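Local coordinates for protein galactan 1,3-beta-galactosidase (Phanerochaete chrysosporium, PDB 7BYX) that probably hydrolyses beta-1,3-galactan from the chain end as a family 43 glycoside hydrolase, and carries a carbohydrate-binding module with a calcium ion, at residues G106-G111 with S127-G132; G183-A188 with A202-G207. The protein carries 1 engineered substitution. One frame throughout, in Å; residues are numbered along the deposited sequence.

How the contacts relate
Contacts 1 and 2 follow one another along the chain and belong to two different blades of the five-bladed beta-propeller of glycoside hydrolase family 43. Their centres are 18 Å apart and their nearest atoms about 12 Å apart, without touching. Contact 1 joins the third and fourth strands of its blade, 109-115 and 123-128, and packs against the N-linked glycan of Asn173; its Val110 side chain lies about 10 Å from those of the galactose-binding residues Arg82 and Asp137. Contact 2 borders the galactose-binding site, which holds no galactose in this model: the side chain of the engineered Ala187 is about 3 Å from that of Asp137, and Ser203 about 3 Å from that of Gln242, also galactose-binding.

Contact 1: G106-G111 with S127-G132; sequences GAAMVG and SFKPLG. With NAG (2-acetamido-2-deoxy-beta-D-glucopyranose), chain F; NAG (2-acetamido-2-deoxy-beta-D-glucopyranose), chain B.
One methyl of Val110, CG2, rests over a face of the Phe128 ring, 3.7 Å from the ring centroid and displaced toward the rim at CE2 and CZ, in a CH-pi contact. The opposite face is covered by the N-acetylglucosamine of chain B, whose C1 stands 3.8 Å above the plane near the ring centre. This sugar belongs to the N-linked glycan of Asn173. Phe128 turns its CG between its own backbone N and carbonyl carbon (chi1 58°), which brings the ring between valine and sugar; a flat apolar residue suits this place because both its faces are used. Val110 and Phe128 form the antiparallel hydrogen-bonded pair of a beta hairpin, strands 109-115 and 123-128, the third and fourth of one four-stranded blade in the family 43 propeller. Val110 N gives a nearly straight bond to Phe128 O (2.9 Å), and Phe128 N returns one to Val110 O. On the other side of the hairpin the extended chain of Met109 runs alongside the second strand, its SD 3.8 Å from Ser127 CB. Ser127 OG bonds instead to Tyr124 OH and Ser100 OG. Where the strands part, Lys129 bridges the gap: bends at chi3 (87°) and chi4 (80°) curl its chain back, and NZ donates to Ala107 O at 3.0 Å. The start of its stem, at CG, lies 3.9 Å from Met109 CG, and the ammonium also makes a salt bridge with Asp134. Lys129 N points at the second sugar, in chain F and joined to O4 of the chain B sugar, and bonds to its acetamide O7 at 3.1 Å.

Contact 2: G183-A188 with A202-G207; sequences GATLAA and ASHTSG. Engineered in segment 183-188: Ala187 (natural residue Glu).
The imidazole of His204 takes the CD2 methyl of Leu186 over one face, 4.0 Å from the ring centroid and 28° off the normal, a CH-pi contact. The setting is a blade of the five-bladed family 43 propeller, where the short strand 186-187 pairs antiparallel with the end of strand 197-204 before the chain turns a corner at Ala188. At the edge of the ring stand two backbone carbonyls of the other segment: Thr185 O is 3.1 Å from His204 CD2, and Ala184 O lies in the ring plane beside the same carbon. The slightly positive CD2-H is probably suited to lie beside Thr185 O, while leucine offers a branch long enough to cover the face. Leu186 reaches it with CG anti to its carbonyl carbon (chi1 -67°) and an extended chi2. The engineered Ala187, a glutamate in the natural enzyme, forms the hydrogen-bonded pair with Ser203: Ala187 N donates to Ser203 O at 2.7 Å, from well above the carbonyl plane, and Ser203 N bonds back to Ala187 O. Both side chains project from the same face, Ala187 CB being 3.5 Å from Ser203 OG and also touching Asp137. Ser203 holds OG at a chi1 of 92°, well off a staggered position, and from there the hydroxyl donates to His204 O at 2.6 Å while also bonding to Gln242 NE2. With an alanine here the hydroxyl is gone, and the Gln242 amide would probably lose a mate and be freer to turn within the galactose site. Asp137 OD2 also takes a bond from Ala188 N. Threonine suits the partly exposed end because its hydroxyl can hold water: one water lies 2.9 Å from Thr185 OG1 and 3.3 Å from Thr205 OG1.

Contact 1: G106-G111 with S127-G132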
ATOM      1  N   GLY A 106      18.489   0.167 -15.459  1.00 34.91           N
ATOM      2  CA  GLY A 106      18.945  -0.379 -16.724  1.00 27.05           C
ATOM      3  C   GLY A 106      19.293  -1.854 -16.735  1.00 32.08           C
ATOM      4  O   GLY A 106      19.398  -2.446 -17.815  1.00 35.80           O
ATOM      5  N   ALA A 107      19.466  -2.480 -15.567  1.00 31.98           N
ATOM      6  CA  ALA A 107      19.880  -3.882 -15.528  1.00 32.05           C
ATOM      7  C   ALA A 107      18.694  -4.837 -15.650  1.00 31.94           C
ATOM      8  O   ALA A 107      18.788  -5.861 -16.340  1.00 30.15           O
ATOM      9  CB  ALA A 107      20.657  -4.164 -14.237  1.00 24.50           C
ATOM     10  N   ALA A 108      17.591  -4.543 -14.957  1.00 28.47           N
ATOM     11  CA  ALA A 108      16.333  -5.282 -15.102  1.00 24.80           C
ATOM     12  C   ALA A 108      16.497  -6.780 -14.806  1.00 26.30           C
ATOM     13  O   ALA A 108      16.180  -7.651 -15.635  1.00 22.54           O
ATOM     14  CB  ALA A 108      15.745  -5.056 -16.499  1.00 25.53           C
ATOM     15  N   MET A 109      16.943  -7.086 -13.587  1.00 18.87           N
ATOM     16  CA  MET A 109      17.150  -8.479 -13.197  1.00 26.04           C
ATOM     17  C   MET A 109      16.246  -8.897 -12.035  1.00 21.78           C
ATOM     18  O   MET A 109      15.598  -8.074 -11.385  1.00 21.87           O
ATOM     19  CB  MET A 109      18.614  -8.735 -12.813  1.00 23.07           C
ATOM     20  CG  MET A 109      19.575  -8.666 -13.956  1.00 27.44           C
ATOM     21  SD  MET A 109      21.290  -8.917 -13.402  1.00 33.00           S
ATOM     22  CE  MET A 109      22.131  -8.726 -14.974  1.00 28.59           C
ATOM     23  N   VAL A 110      16.210 -10.208 -11.786  1.00 21.08           N
ATOM     24  CA  VAL A 110      15.650 -10.782 -10.567  1.00 25.62           C
ATOM     25  C   VAL A 110      16.814 -11.265  -9.720  1.00 26.07           C
ATOM     26  O   VAL A 110      17.865 -11.654 -10.243  1.00 29.38           O
ATOM     27  CB  VAL A 110      14.672 -11.957 -10.821  1.00 26.37           C
ATOM     28  CG1 VAL A 110      13.452 -11.495 -11.556  1.00 27.31           C
ATOM     29  CG2 VAL A 110      15.368 -13.083 -11.590  1.00 22.87           C
ATOM     30  N   GLY A 111      16.617 -11.261  -8.408  1.00 21.21           N
ATOM     31  CA  GLY A 111      17.583 -11.823  -7.483  1.00 21.18           C
ATOM     32  C   GLY A 111      16.931 -12.910  -6.651  1.00 23.91           C
ATOM     33  O   GLY A 111      15.725 -12.869  -6.385  1.00 23.16           O
ATOM     34  N   SER A 127      21.947 -12.657  -9.242  1.00 25.67           N
ATOM     35  CA  SER A 127      20.927 -11.995 -10.028  1.00 27.14           C
ATOM     36  C   SER A 127      21.037 -12.411 -11.491  1.00 29.59           C
ATOM     37  O   SER A 127      22.104 -12.816 -11.958  1.00 29.37           O
ATOM     38  CB  SER A 127      21.072 -10.487  -9.900  1.00 22.90           C
ATOM     39  OG  SER A 127      20.869 -10.127  -8.562  1.00 26.61           O
ATOM     40  N   PHE A 128      19.926 -12.295 -12.223  1.00 29.86           N
ATOM     41  CA  PHE A 128      19.913 -12.709 -13.623  1.00 27.03           C
ATOM     42  C   PHE A 128      18.656 -12.198 -14.316  1.00 29.34           C
ATOM     43  O   PHE A 128      17.664 -11.845 -13.672  1.00 26.58           O
ATOM     44  CB  PHE A 128      20.010 -14.232 -13.759  1.00 26.11           C
ATOM     45  CG  PHE A 128      18.910 -14.981 -13.060  1.00 27.78           C
ATOM     46  CD1 PHE A 128      19.052 -15.374 -11.732  1.00 28.75           C
ATOM     47  CD2 PHE A 128      17.739 -15.306 -13.734  1.00 26.58           C
ATOM     48  CE1 PHE A 128      18.043 -16.071 -11.079  1.00 23.85           C
ATOM     49  CE2 PHE A 128      16.722 -16.001 -13.095  1.00 29.26           C
ATOM     50  CZ  PHE A 128      16.870 -16.384 -11.760  1.00 26.24           C
ATOM     51  N   LYS A 129      18.708 -12.190 -15.648  1.00 34.02           N
ATOM     52  CA  LYS A 129      17.546 -11.874 -16.470  1.00 29.18           C
ATOM     53  C   LYS A 129      16.774 -13.148 -16.775  1.00 27.51           C
ATOM     54  O   LYS A 129      17.319 -14.037 -17.437  1.00 34.51           O
ATOM     55  CB  LYS A 129      17.974 -11.207 -17.763  1.00 27.66           C
ATOM     56  CG  LYS A 129      18.623  -9.864 -17.553  1.00 25.49           C
ATOM     57  CD  LYS A 129      19.116  -9.279 -18.843  1.00 31.09           C
ATOM     58  CE  LYS A 129      18.028  -8.489 -19.537  1.00 29.79           C
ATOM     59  NZ  LYS A 129      17.921  -7.143 -18.929  1.00 36.23           N
ATOM     60  N   PRO A 130      15.513 -13.275 -16.336  1.00 34.97           N
ATOM     61  CA  PRO A 130      14.792 -14.553 -16.479  1.00 33.23           C
ATOM     62  C   PRO A 130      14.493 -14.860 -17.935  1.00 32.37           C
ATOM     63  O   PRO A 130      13.915 -14.034 -18.651  1.00 29.67           O
ATOM     64  CB  PRO A 130      13.502 -14.327 -15.682  1.00 30.10           C
ATOM     65  CG  PRO A 130      13.300 -12.880 -15.712  1.00 29.51           C
ATOM     66  CD  PRO A 130      14.664 -12.240 -15.723  1.00 33.69           C
ATOM     67  N   LEU A 131      14.915 -16.050 -18.371  1.00 31.16           N
ATOM     68  CA  LEU A 131      14.825 -16.475 -19.774  1.00 33.44           C
ATOM     69  C   LEU A 131      15.485 -15.461 -20.718  1.00 30.66           C
ATOM     70  O   LEU A 131      15.118 -15.366 -21.898  1.00 26.61           O
ATOM     71  CB  LEU A 131      13.367 -16.724 -20.196  1.00 25.37           C
ATOM     72  CG  LEU A 131      12.537 -17.737 -19.400  1.00 31.84           C
ATOM     73  CD1 LEU A 131      11.105 -17.837 -19.933  1.00 26.65           C
ATOM     74  CD2 LEU A 131      13.198 -19.107 -19.414  1.00 33.57           C
ATOM     75  N   GLY A 132      16.439 -14.679 -20.213  1.00 24.13           N
ATOM     76  CA  GLY A 132      17.113 -13.687 -21.029  1.00 25.39           C
ATOM     77  C   GLY A 132      16.367 -12.386 -21.252  1.00 32.55           C
ATOM     78  O   GLY A 132      16.870 -11.531 -21.987  1.00 40.13           O
TER
HETATM   79  C1  NAG F   2      23.350 -16.326 -15.550  1.00 52.47           C
HETATM   80  C2  NAG F   2      23.570 -15.071 -16.366  1.00 48.67           C
HETATM   81  C3  NAG F   2      24.957 -15.069 -16.901  1.00 66.54           C
HETATM   82  C4  NAG F   2      25.912 -15.091 -15.734  1.00 71.49           C
HETATM   83  C5  NAG F   2      25.751 -16.423 -14.981  1.00 70.27           C
HETATM   84  C6  NAG F   2      26.681 -16.530 -13.808  1.00 70.31           C
HETATM   85  C7  NAG F   2      21.491 -14.029 -17.544  1.00 52.69           C
HETATM   86  C8  NAG F   2      20.459 -14.152 -18.675  1.00 41.39           C
HETATM   87  N2  NAG F   2      22.523 -15.080 -17.436  1.00 48.36           N
HETATM   88  O3  NAG F   2      25.187 -13.900 -17.744  1.00 66.63           O
HETATM   89  O4  NAG F   2      27.269 -14.863 -16.147  1.00 79.27           O
HETATM   90  O5  NAG F   2      24.376 -16.565 -14.477  1.00 56.49           O
HETATM   91  O6  NAG F   2      26.071 -17.313 -12.809  1.00 62.68           O
HETATM   92  O7  NAG F   2      21.440 -13.086 -16.795  1.00 41.95           O
HETATM   93  C1  NAG B   1      19.380 -19.143 -13.100  1.00 37.00           C
HETATM   94  C2  NAG B   1      20.710 -19.146 -12.352  1.00 33.65           C
HETATM   95  C3  NAG B   1      21.596 -18.090 -12.863  1.00 39.02           C
HETATM   96  C4  NAG B   1      21.819 -18.212 -14.332  1.00 41.83           C
HETATM   97  C5  NAG B   1      20.492 -18.270 -15.084  1.00 40.42           C
HETATM   98  C6  NAG B   1      20.714 -18.516 -16.544  1.00 40.85           C
HETATM   99  C7  NAG B   1      20.114 -19.989 -10.092  1.00 37.17           C
HETATM  100  C8  NAG B   1      19.841 -19.823  -8.589  1.00 34.63           C
HETATM  101  N2  NAG B   1      20.496 -18.851 -10.911  1.00 34.68           N
HETATM  102  O3  NAG B   1      22.861 -18.177 -12.156  1.00 48.82           O
HETATM  103  O4  NAG B   1      22.481 -17.021 -14.747  1.00 55.75           O
HETATM  104  O5  NAG B   1      19.604 -19.318 -14.569  1.00 32.93           O
HETATM  105  O6  NAG B   1      19.558 -18.054 -17.191  1.00 48.43           O
HETATM  106  O7  NAG B   1      19.999 -21.040 -10.643  1.00 39.26           O

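Contact 2: G183-A188 with A202-G207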
ATOM      1  N   GLY A 183       2.000  -5.201 -24.444  1.00 27.51           N
ATOM      2  CA  GLY A 183       1.602  -3.816 -24.344  1.00 26.89           C
ATOM      3  C   GLY A 183       0.654  -3.513 -23.215  1.00 27.98           C
ATOM      4  O   GLY A 183       0.033  -2.445 -23.222  1.00 34.68           O
ATOM      5  N   ALA A 184       0.519  -4.426 -22.245  1.00 22.79           N
ATOM      6  CA  ALA A 184      -0.308  -4.167 -21.074  1.00 23.62           C
ATOM      7  C   ALA A 184       0.276  -3.084 -20.169  1.00 28.47           C
ATOM      8  O   ALA A 184      -0.484  -2.451 -19.433  1.00 27.70           O
ATOM      9  CB  ALA A 184      -0.505  -5.454 -20.280  1.00 22.59           C
ATOM     10  N   THR A 185       1.586  -2.840 -20.246  1.00 25.73           N
ATOM     11  CA  THR A 185       2.334  -1.937 -19.355  1.00 27.66           C
ATOM     12  C   THR A 185       1.869  -2.042 -17.905  1.00 26.72           C
ATOM     13  O   THR A 185       1.473  -1.060 -17.274  1.00 27.18           O
ATOM     14  CB  THR A 185       2.276  -0.475 -19.828  1.00 35.58           C
ATOM     15  OG1 THR A 185       0.942   0.044 -19.692  1.00 39.86           O
ATOM     16  CG2 THR A 185       2.747  -0.343 -21.277  1.00 30.22           C
ATOM     17  N   LEU A 186       1.955  -3.259 -17.367  1.00 24.77           N
ATOM     18  CA  LEU A 186       1.557  -3.526 -15.995  1.00 23.21           C
ATOM     19  C   LEU A 186       2.758  -3.515 -15.058  1.00 25.81           C
ATOM     20  O   LEU A 186       3.872  -3.894 -15.433  1.00 23.74           O
ATOM     21  CB  LEU A 186       0.838  -4.870 -15.894  1.00 25.01           C
ATOM     22  CG  LEU A 186      -0.503  -4.845 -16.618  1.00 28.98           C
ATOM     23  CD1 LEU A 186      -1.204  -6.184 -16.439  1.00 29.84           C
ATOM     24  CD2 LEU A 186      -1.339  -3.681 -16.084  1.00 19.49           C
ATOM     25  N   ALA A 187       2.517  -3.094 -13.818  1.00 22.71           N
ATOM     26  CA  ALA A 187       3.534  -3.109 -12.770  1.00 27.02           C
ATOM     27  C   ALA A 187       2.895  -3.611 -11.481  1.00 23.92           C
ATOM     28  O   ALA A 187       1.695  -3.904 -11.428  1.00 26.23           O
ATOM     29  CB  ALA A 187       4.158  -1.725 -12.573  1.00 20.97           C
ATOM     30  N   ALA A 188       3.720  -3.738 -10.446  1.00 23.53           N
ATOM     31  CA  ALA A 188       3.311  -4.084  -9.087  1.00 24.15           C
ATOM     32  C   ALA A 188       2.286  -5.233  -9.031  1.00 21.42           C
ATOM     33  O   ALA A 188       1.224  -5.079  -8.430  1.00 21.57           O
ATOM     34  CB  ALA A 188       2.774  -2.849  -8.369  1.00 25.66           C
ATOM     35  N   ALA A 202      -2.797  -5.531 -10.428  1.00 18.20           N
ATOM     36  CA  ALA A 202      -1.591  -4.859 -10.884  1.00 19.47           C
ATOM     37  C   ALA A 202      -1.873  -3.376 -11.063  1.00 20.57           C
ATOM     38  O   ALA A 202      -3.020  -2.962 -11.234  1.00 21.08           O
ATOM     39  CB  ALA A 202      -1.076  -5.478 -12.203  1.00 19.09           C
ATOM     40  N   SER A 203      -0.810  -2.581 -11.016  1.00 22.38           N
ATOM     41  CA  SER A 203      -0.845  -1.190 -11.440  1.00 22.81           C
ATOM     42  C   SER A 203      -0.426  -1.065 -12.898  1.00 21.52           C
ATOM     43  O   SER A 203       0.039  -2.013 -13.530  1.00 21.23           O
ATOM     44  CB  SER A 203       0.059  -0.332 -10.537  1.00 20.10           C
ATOM     45  OG  SER A 203       1.354  -0.231 -11.069  1.00 22.11           O
ATOM     46  N   HIS A 204      -0.617   0.121 -13.445  1.00 21.04           N
ATOM     47  CA  HIS A 204       0.085   0.516 -14.650  1.00 21.19           C
ATOM     48  C   HIS A 204       1.394   1.213 -14.267  1.00 24.57           C
ATOM     49  O   HIS A 204       1.732   1.363 -13.089  1.00 24.59           O
ATOM     50  CB  HIS A 204      -0.820   1.397 -15.511  1.00 22.81           C
ATOM     51  CG  HIS A 204      -1.769   0.616 -16.358  1.00 23.48           C
ATOM     52  ND1 HIS A 204      -3.129   0.601 -16.134  1.00 26.88           N
ATOM     53  CD2 HIS A 204      -1.547  -0.222 -17.399  1.00 26.49           C
ATOM     54  CE1 HIS A 204      -3.710  -0.182 -17.027  1.00 28.52           C
ATOM     55  NE2 HIS A 204      -2.774  -0.696 -17.806  1.00 29.85           N
ATOM     56  N   THR A 205       2.136   1.667 -15.266  1.00 23.31           N
ATOM     57  CA  THR A 205       3.454   2.254 -15.050  1.00 29.65           C
ATOM     58  C   THR A 205       3.344   3.768 -15.149  1.00 28.59           C
ATOM     59  O   THR A 205       3.072   4.302 -16.226  1.00 31.34           O
ATOM     60  CB  THR A 205       4.462   1.723 -16.068  1.00 32.63           C
ATOM     61  OG1 THR A 205       4.008   2.037 -17.394  1.00 36.25           O
ATOM     62  CG2 THR A 205       4.603   0.226 -15.937  1.00 24.23           C
ATOM     63  N   SER A 206       3.577   4.465 -14.032  1.00 29.00           N
ATOM     64  CA  SER A 206       3.577   5.925 -14.048  1.00 31.02           C
ATOM     65  C   SER A 206       4.566   6.472 -13.015  1.00 33.12           C
ATOM     66  O   SER A 206       4.305   7.489 -12.365  1.00 32.46           O
ATOM     67  CB  SER A 206       2.173   6.486 -13.797  1.00 29.38           C
ATOM     68  OG  SER A 206       1.635   5.997 -12.565  1.00 29.67           O
ATOM     69  N   GLY A 207       5.706   5.804 -12.851  1.00 29.34           N
ATOM     70  CA  GLY A 207       6.712   6.300 -11.934  1.00 27.19           C
ATOM     71  C   GLY A 207       6.260   6.196 -10.487  1.00 33.12           C
ATOM     72  O   GLY A 207       5.589   5.240 -10.080  1.00 33.51           O
TER
HETATM   73  O   HOH W   1       0.945   2.626 -18.419  1.00 38.54           O